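Local coordinates for protein glutamate--tRNA ligase (Methanothermobacter thermautotrophicus, PDB 3AII) that attaches glutamate to tRNA, probably via a glutamyl-adenylate made from ATP, as a non-discriminating class I aminoacyl-tRNA synthetase, at residues Asn120-Tyr123 against Ala124-Tyr127; Leu352-Leu355 against Arg356-Ala359; Pro108-Ile111 against Gly112-Arg115. All blocks are in the same frame, centred on the assembly; numbering follows the deposited sequence.

Contacts 3 and 1 lie at the start and the end of helix 111-126. Contact 3 is its N-terminal turn, within the predicted HIGH region that contributes to the ATP site in class I synthetases; contact 1 is its C-terminal stretch, with centres about 17 Å apart and nearest atoms about 5 Å apart. Contact 2 is the start of another helix, 355-360. Its centre lies about 9 Å from that of contact 3, and the two touch: L355 N probably hydrogen-bonds to L109 O at 2.9 Å, while R356 CD packs on P108 CB. Contacts 1 and 2 stay separate, their nearest atoms about 12 Å apart.

Contact 1. Residues Asn120-Tyr123 against Ala124-Tyr127; sequences NHEY and ARKY
R125 reaches back one turn to both H121 and E122, and its chain is instructive atom by atom. R125 CB lies 3.6 Å from E122 O; R125 CG then passes over one face of the H121 ring, 4.2 Å from its centroid, a CH-pi contact. A chi1 of 172° swings the H121 ring beside its own carbonyl carbon, alongside the R125 chain. CD continues past H121 NE2, and bends at chi2 and chi3 bring R125 NH1 within 2.9 Å of both E122 OE1 and OE2. The salt bridge contains a weak hydrogen bond to OE1 (128°), the carboxylate and guanidinium planes standing nearly perpendicular. This is near the C-terminal end of helix 111-126, the helix of a beta-alpha-beta unit with strands 98-101 and 130-135, in the Rossmann-like catalytic domain of class I synthetases. E122 OE2 also pairs with R369 of helix 365-375, and a glutamine here would probably leave both arginines without their negative mate. Y123, in the last turn, and Y127, just past the helix, run side by side: Y127 CE1 meets the edge of the Y123 ring, 3.7 Å from Y123 CD2. Y123 OH bonds to R88 O and Y127 OH to L90 N, while Y127 N donates to Y123 O.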
loop_
_atom_site.group_PDB
_atom_site.type_symbol
_atom_site.label_atom_id
_atom_site.label_comp_id
_atom_site.label_asym_id
_atom_site.label_seq_id
_atom_site.Cartn_x
_atom_site.Cartn_y
_atom_site.Cartn_z
ATOM N N ASN A 120 3.586 -9.509 -10.644
ATOM C CA ASN A 120 3.684 -10.956 -10.628
ATOM C C ASN A 120 2.374 -11.618 -10.996
ATOM O O ASN A 120 2.345 -12.626 -11.711
ATOM C CB ASN A 120 4.194 -11.438 -9.274
ATOM C CG ASN A 120 5.684 -11.296 -9.155
ATOM O OD1 ASN A 120 6.436 -12.099 -9.705
ATOM N ND2 ASN A 120 6.130 -10.264 -8.455
ATOM N N HIS A 121 1.279 -11.036 -10.524
ATOM C CA HIS A 121 -0.040 -11.529 -10.889
ATOM C C HIS A 121 -0.300 -11.357 -12.392
ATOM O O HIS A 121 -0.746 -12.285 -13.056
ATOM C CB HIS A 121 -1.107 -10.839 -10.056
ATOM C CG HIS A 121 -2.504 -11.143 -10.493
ATOM N ND1 HIS A 121 -3.016 -12.422 -10.518
ATOM C CD2 HIS A 121 -3.497 -10.329 -10.922
ATOM C CE1 HIS A 121 -4.268 -12.384 -10.942
ATOM N NE2 HIS A 121 -4.583 -11.124 -11.196
ATOM N N GLU A 122 0.016 -10.179 -12.926
ATOM C CA GLU A 122 -0.128 -9.939 -14.366
ATOM C C GLU A 122 0.703 -10.883 -15.243
ATOM O O GLU A 122 0.240 -11.311 -16.297
ATOM C CB GLU A 122 0.187 -8.478 -14.720
ATOM C CG GLU A 122 -0.789 -7.450 -14.152
ATOM C CD GLU A 122 -2.154 -7.476 -14.833
ATOM O OE1 GLU A 122 -2.257 -7.929 -15.993
ATOM O OE2 GLU A 122 -3.133 -7.035 -14.198
ATOM N N TYR A 123 1.927 -11.209 -14.830
ATOM C CA TYR A 123 2.719 -12.162 -15.602
ATOM C C TYR A 123 2.177 -13.580 -15.501
ATOM O O TYR A 123 2.233 -14.337 -16.463
ATOM C CB TYR A 123 4.199 -12.117 -15.222
ATOM C CG TYR A 123 4.952 -11.053 -15.975
ATOM C CD1 TYR A 123 5.369 -9.892 -15.346
ATOM C CD2 TYR A 123 5.218 -11.201 -17.333
ATOM C CE1 TYR A 123 6.048 -8.905 -16.045
ATOM C CE2 TYR A 123 5.892 -10.222 -18.037
ATOM C CZ TYR A 123 6.307 -9.082 -17.389
ATOM O OH TYR A 123 6.980 -8.113 -18.093
ATOM N N ALA A 124 1.651 -13.945 -14.335
ATOM C CA ALA A 124 1.053 -15.267 -14.185
ATOM C C ALA A 124 -0.168 -15.395 -15.101
ATOM O O ALA A 124 -0.383 -16.448 -15.707
ATOM C CB ALA A 124 0.683 -15.537 -12.711
ATOM N N ARG A 125 -0.947 -14.321 -15.214
ATOM C CA ARG A 125 -2.095 -14.315 -16.123
ATOM C C ARG A 125 -1.626 -14.416 -17.569
ATOM O O ARG A 125 -2.070 -15.283 -18.321
ATOM C CB ARG A 125 -2.926 -13.046 -15.951
ATOM C CG ARG A 125 -3.838 -13.057 -14.739
ATOM C CD ARG A 125 -5.103 -12.248 -15.012
ATOM N NE ARG A 125 -4.794 -10.919 -15.531
ATOM C CZ ARG A 125 -5.443 -9.811 -15.186
ATOM N NH1 ARG A 125 -5.085 -8.647 -15.709
ATOM N NH2 ARG A 125 -6.445 -9.867 -14.319
ATOM N N LYS A 126 -0.717 -13.520 -17.934
ATOM C CA LYS A 126 -0.153 -13.483 -19.282
ATOM C C LYS A 126 0.363 -14.849 -19.747
ATOM O O LYS A 126 0.104 -15.262 -20.880
ATOM C CB LYS A 126 0.977 -12.454 -19.333
ATOM C CG LYS A 126 1.598 -12.237 -20.707
ATOM C CD LYS A 126 2.821 -11.330 -20.595
ATOM C CE LYS A 126 3.007 -10.462 -21.832
ATOM N NZ LYS A 126 3.148 -11.264 -23.073
ATOM N N TYR A 127 1.090 -15.553 -18.879
ATOM C CA TYR A 127 1.709 -16.827 -19.247
ATOM C C TYR A 127 0.924 -18.067 -18.816
ATOM O O TYR A 127 1.421 -19.186 -18.929
ATOM C CB TYR A 127 3.147 -16.900 -18.717
ATOM C CG TYR A 127 4.073 -16.010 -19.497
ATOM C CD1 TYR A 127 4.308 -14.708 -19.100
ATOM C CD2 TYR A 127 4.678 -16.462 -20.664
ATOM C CE1 TYR A 127 5.137 -13.876 -19.827
ATOM C CE2 TYR A 127 5.508 -15.641 -21.397
ATOM C CZ TYR A 127 5.730 -14.347 -20.975
ATOM O OH TYR A 127 6.559 -13.520 -21.696
#

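Contact 2. Residues Leu352-Leu355 against Arg356-Ala359; sequences LGTL and RAIA
T354 caps the helix that follows it: its OG1 accepts the N-H of A357, with A357 N at 2.9 Å and a bond angle of 156°, replacing the carbonyl that the first turn lacks. The hydroxyl can do so because it lies between the backbone N and the carbonyl carbon (chi1 57°), which brings it within bonding distance of A357 N. This N-cap is the compact part of the contact. A357 CB touches two oxygens, 3.3 Å from each of T354 OG1 and L352 O, and the buried hydroxyl has a second partner in W347 O. Two backbone bonds extend the turn, from I358 N to T354 O at 3.1 Å and from A359 N to L355 O at 2.9 Å.

The remaining side-chain contacts are slacker. L352 CB and A357 CB approach to 4.3 Å. L355 and I358 lie side by side, with L355 CD2 and I358 CD1 at 4.1 Å. Towards the partly exposed side, the R356 chain runs out extended from CG to NE, and its NE forms a salt bridge with OD1 of D154. That aspartate ties helix 355-360 to helix 147-158, on which L355 also packs against W157 and L158; and L355 meets A114 and I358 meets I111, both of helix 111-126.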
loop_
_atom_site.group_PDB
_atom_site.type_symbol
_atom_site.label_atom_id
_atom_site.label_comp_id
_atom_site.label_asym_id
_atom_site.label_seq_id
_atom_site.Cartn_x
_atom_site.Cartn_y
_atom_site.Cartn_z
ATOM N N LEU A 352 -1.368 7.299 6.418
ATOM C CA LEU A 352 -0.547 6.155 6.045
ATOM C C LEU A 352 -0.695 5.784 4.577
ATOM O O LEU A 352 -1.738 6.026 3.962
ATOM C CB LEU A 352 -0.877 4.954 6.926
ATOM C CG LEU A 352 -0.674 5.195 8.422
ATOM C CD1 LEU A 352 -1.022 3.949 9.231
ATOM C CD2 LEU A 352 0.758 5.648 8.683
ATOM N N GLY A 353 0.359 5.198 4.019
ATOM C CA GLY A 353 0.339 4.758 2.636
ATOM C C GLY A 353 -0.078 3.306 2.477
ATOM O O GLY A 353 0.229 2.680 1.468
ATOM N N THR A 354 -0.773 2.760 3.470
ATOM C CA THR A 354 -1.250 1.383 3.365
ATOM C C THR A 354 -2.373 1.284 2.338
ATOM O O THR A 354 -3.073 2.265 2.073
ATOM C CB THR A 354 -1.786 0.857 4.707
ATOM O OG1 THR A 354 -2.835 1.711 5.171
ATOM C CG2 THR A 354 -0.677 0.827 5.759
ATOM N N LEU A 355 -2.545 0.101 1.756
ATOM C CA LEU A 355 -3.713 -0.124 0.906
ATOM C C LEU A 355 -5.005 0.114 1.697
ATOM O O LEU A 355 -5.988 0.631 1.163
ATOM C CB LEU A 355 -3.676 -1.536 0.318
ATOM C CG LEU A 355 -2.427 -1.813 -0.534
ATOM C CD1 LEU A 355 -2.540 -3.204 -1.177
ATOM C CD2 LEU A 355 -2.231 -0.738 -1.590
ATOM N N ARG A 356 -5.008 -0.253 2.973
ATOM C CA ARG A 356 -6.190 -0.035 3.811
ATOM C C ARG A 356 -6.548 1.443 3.954
ATOM O O ARG A 356 -7.718 1.821 3.830
ATOM C CB ARG A 356 -6.010 -0.702 5.183
ATOM C CG ARG A 356 -6.129 -2.215 5.076
ATOM C CD ARG A 356 -5.361 -3.011 6.138
ATOM N NE ARG A 356 -5.533 -4.423 5.803
ATOM C CZ ARG A 356 -6.393 -5.239 6.395
ATOM N NH1 ARG A 356 -7.125 -4.816 7.420
ATOM N NH2 ARG A 356 -6.509 -6.489 5.976
ATOM N N ALA A 357 -5.547 2.286 4.194
ATOM C CA ALA A 357 -5.806 3.711 4.317
ATOM C C ALA A 357 -6.332 4.281 3.007
ATOM O O ALA A 357 -7.305 5.045 3.006
ATOM C CB ALA A 357 -4.548 4.453 4.754
ATOM N N ILE A 358 -5.706 3.937 1.883
ATOM C CA ILE A 358 -6.172 4.534 0.629
ATOM C C ILE A 358 -7.540 3.998 0.202
ATOM O O ILE A 358 -8.363 4.750 -0.337
ATOM C CB ILE A 358 -5.145 4.470 -0.520
ATOM C CG1 ILE A 358 -4.787 3.034 -0.881
ATOM C CG2 ILE A 358 -3.884 5.246 -0.147
ATOM C CD1 ILE A 358 -3.874 2.932 -2.093
ATOM N N ALA A 359 -7.804 2.719 0.465
ATOM C CA ALA A 359 -9.148 2.182 0.215
ATOM C C ALA A 359 -10.219 2.916 1.013
ATOM O O ALA A 359 -11.335 3.152 0.523
ATOM C CB ALA A 359 -9.204 0.683 0.501
#

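Contact 3. Residues Pro108-Ile111 against Gly112-Arg115; sequences PLHI and GHAR
H110 and H113, the two histidines of the HIGH sequence, cap the helix start in a reciprocal way: a capping box built from imidazoles. H113 ND1 accepts the backbone N-H of H110, with H110 N at 2.9 Å, an almost straight bond (171°) lying near the plane of the H113 ring. A chi1 of 53° sets the H110 ring between its backbone N and carbonyl carbon, where H110 ND1 takes the N-H of G112 at the ring edge in a weak bond, 3.1 Å from G112 N. H113 ND1 also sits 3.2 Å above the centre of the H110 ring. The two rings meet obliquely, planes at 43°, and H110 NE2 comes within 3.1 Å of H113 CE1.

Over one face of H113 the neighbour is apolar: L109 CD2, in a CH-pi contact 3.8 Å from the H113 ring centroid. G112 has no side chain beside this pair, and a beta carbon there would fall 2.9 Å from H110 CE1, a clash. The helix proper follows with A114 N donating to H110 O. In class I synthetases this signature belongs to the ATP site, consistent with its predicted role here.

Around the turn, P108 and L109 pack on helix 147-158, I111 fits against I368 and M372 of helix 365-375, and R115 reaches G321 O and G376 O.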
loop_
_atom_site.group_PDB
_atom_site.type_symbol
_atom_site.label_atom_id
_atom_site.label_comp_id
_atom_site.label_asym_id
_atom_site.label_seq_id
_atom_site.Cartn_x
_atom_site.Cartn_y
_atom_site.Cartn_z
ATOM N N PRO A 108 0.331 -4.744 7.310
ATOM C CA PRO A 108 -0.412 -4.942 6.059
ATOM C C PRO A 108 0.322 -4.322 4.872
ATOM O O PRO A 108 1.328 -3.639 5.075
ATOM C CB PRO A 108 -1.723 -4.207 6.323
ATOM C CG PRO A 108 -1.319 -3.083 7.217
ATOM C CD PRO A 108 -0.235 -3.654 8.121
ATOM N N LEU A 109 -0.170 -4.549 3.654
ATOM C CA LEU A 109 0.526 -4.080 2.452
ATOM C C LEU A 109 0.456 -2.568 2.206
ATOM O O LEU A 109 -0.540 -1.910 2.516
ATOM C CB LEU A 109 -0.005 -4.807 1.219
ATOM C CG LEU A 109 0.036 -6.333 1.253
ATOM C CD1 LEU A 109 -0.378 -6.886 -0.099
ATOM C CD2 LEU A 109 1.444 -6.823 1.640
ATOM N N HIS A 110 1.526 -2.024 1.636
ATOM C CA HIS A 110 1.527 -0.635 1.195
ATOM C C HIS A 110 1.689 -0.556 -0.321
ATOM O O HIS A 110 1.701 -1.569 -1.008
ATOM C CB HIS A 110 2.589 0.190 1.933
ATOM C CG HIS A 110 3.963 -0.397 1.882
ATOM N ND1 HIS A 110 4.723 -0.412 0.732
ATOM C CD2 HIS A 110 4.720 -0.978 2.842
ATOM C CE1 HIS A 110 5.888 -0.984 0.984
ATOM N NE2 HIS A 110 5.910 -1.337 2.257
ATOM N N ILE A 111 1.757 0.657 -0.861
ATOM C CA ILE A 111 1.828 0.825 -2.312
ATOM C C ILE A 111 3.008 0.124 -2.978
ATOM O O ILE A 111 2.879 -0.428 -4.075
ATOM C CB ILE A 111 1.797 2.330 -2.709
ATOM C CG1 ILE A 111 0.362 2.833 -2.720
ATOM C CG2 ILE A 111 2.401 2.533 -4.088
ATOM C CD1 ILE A 111 -0.455 2.277 -3.864
ATOM N N GLY A 112 4.159 0.123 -2.310
ATOM C CA GLY A 112 5.314 -0.609 -2.796
ATOM C C GLY A 112 5.021 -2.089 -2.969
ATOM O O GLY A 112 5.364 -2.690 -3.986
ATOM N N HIS A 113 4.361 -2.688 -1.984
ATOM C CA HIS A 113 3.973 -4.089 -2.109
ATOM C C HIS A 113 3.073 -4.272 -3.304
ATOM O O HIS A 113 3.198 -5.230 -4.041
ATOM C CB HIS A 113 3.188 -4.563 -0.892
ATOM C CG HIS A 113 3.998 -4.687 0.351
ATOM N ND1 HIS A 113 3.830 -3.855 1.435
ATOM C CD2 HIS A 113 4.964 -5.574 0.700
ATOM C CE1 HIS A 113 4.668 -4.211 2.394
ATOM N NE2 HIS A 113 5.363 -5.253 1.976
ATOM N N ALA A 114 2.126 -3.358 -3.477
ATOM C CA ALA A 114 1.142 -3.519 -4.531
ATOM C C ALA A 114 1.790 -3.714 -5.897
ATOM O O ALA A 114 1.315 -4.516 -6.700
ATOM C CB ALA A 114 0.164 -2.330 -4.546
ATOM N N ARG A 115 2.871 -2.984 -6.166
ATOM C CA ARG A 115 3.585 -3.133 -7.427
ATOM C C ARG A 115 4.091 -4.564 -7.685
ATOM O O ARG A 115 3.834 -5.128 -8.749
ATOM C CB ARG A 115 4.744 -2.139 -7.498
ATOM C CG ARG A 115 5.371 -2.071 -8.860
ATOM C CD ARG A 115 6.411 -0.971 -8.953
ATOM N NE ARG A 115 7.064 -0.998 -10.257
ATOM C CZ ARG A 115 8.233 -0.427 -10.519
ATOM N NH1 ARG A 115 8.880 0.217 -9.562
ATOM N NH2 ARG A 115 8.752 -0.506 -11.737
#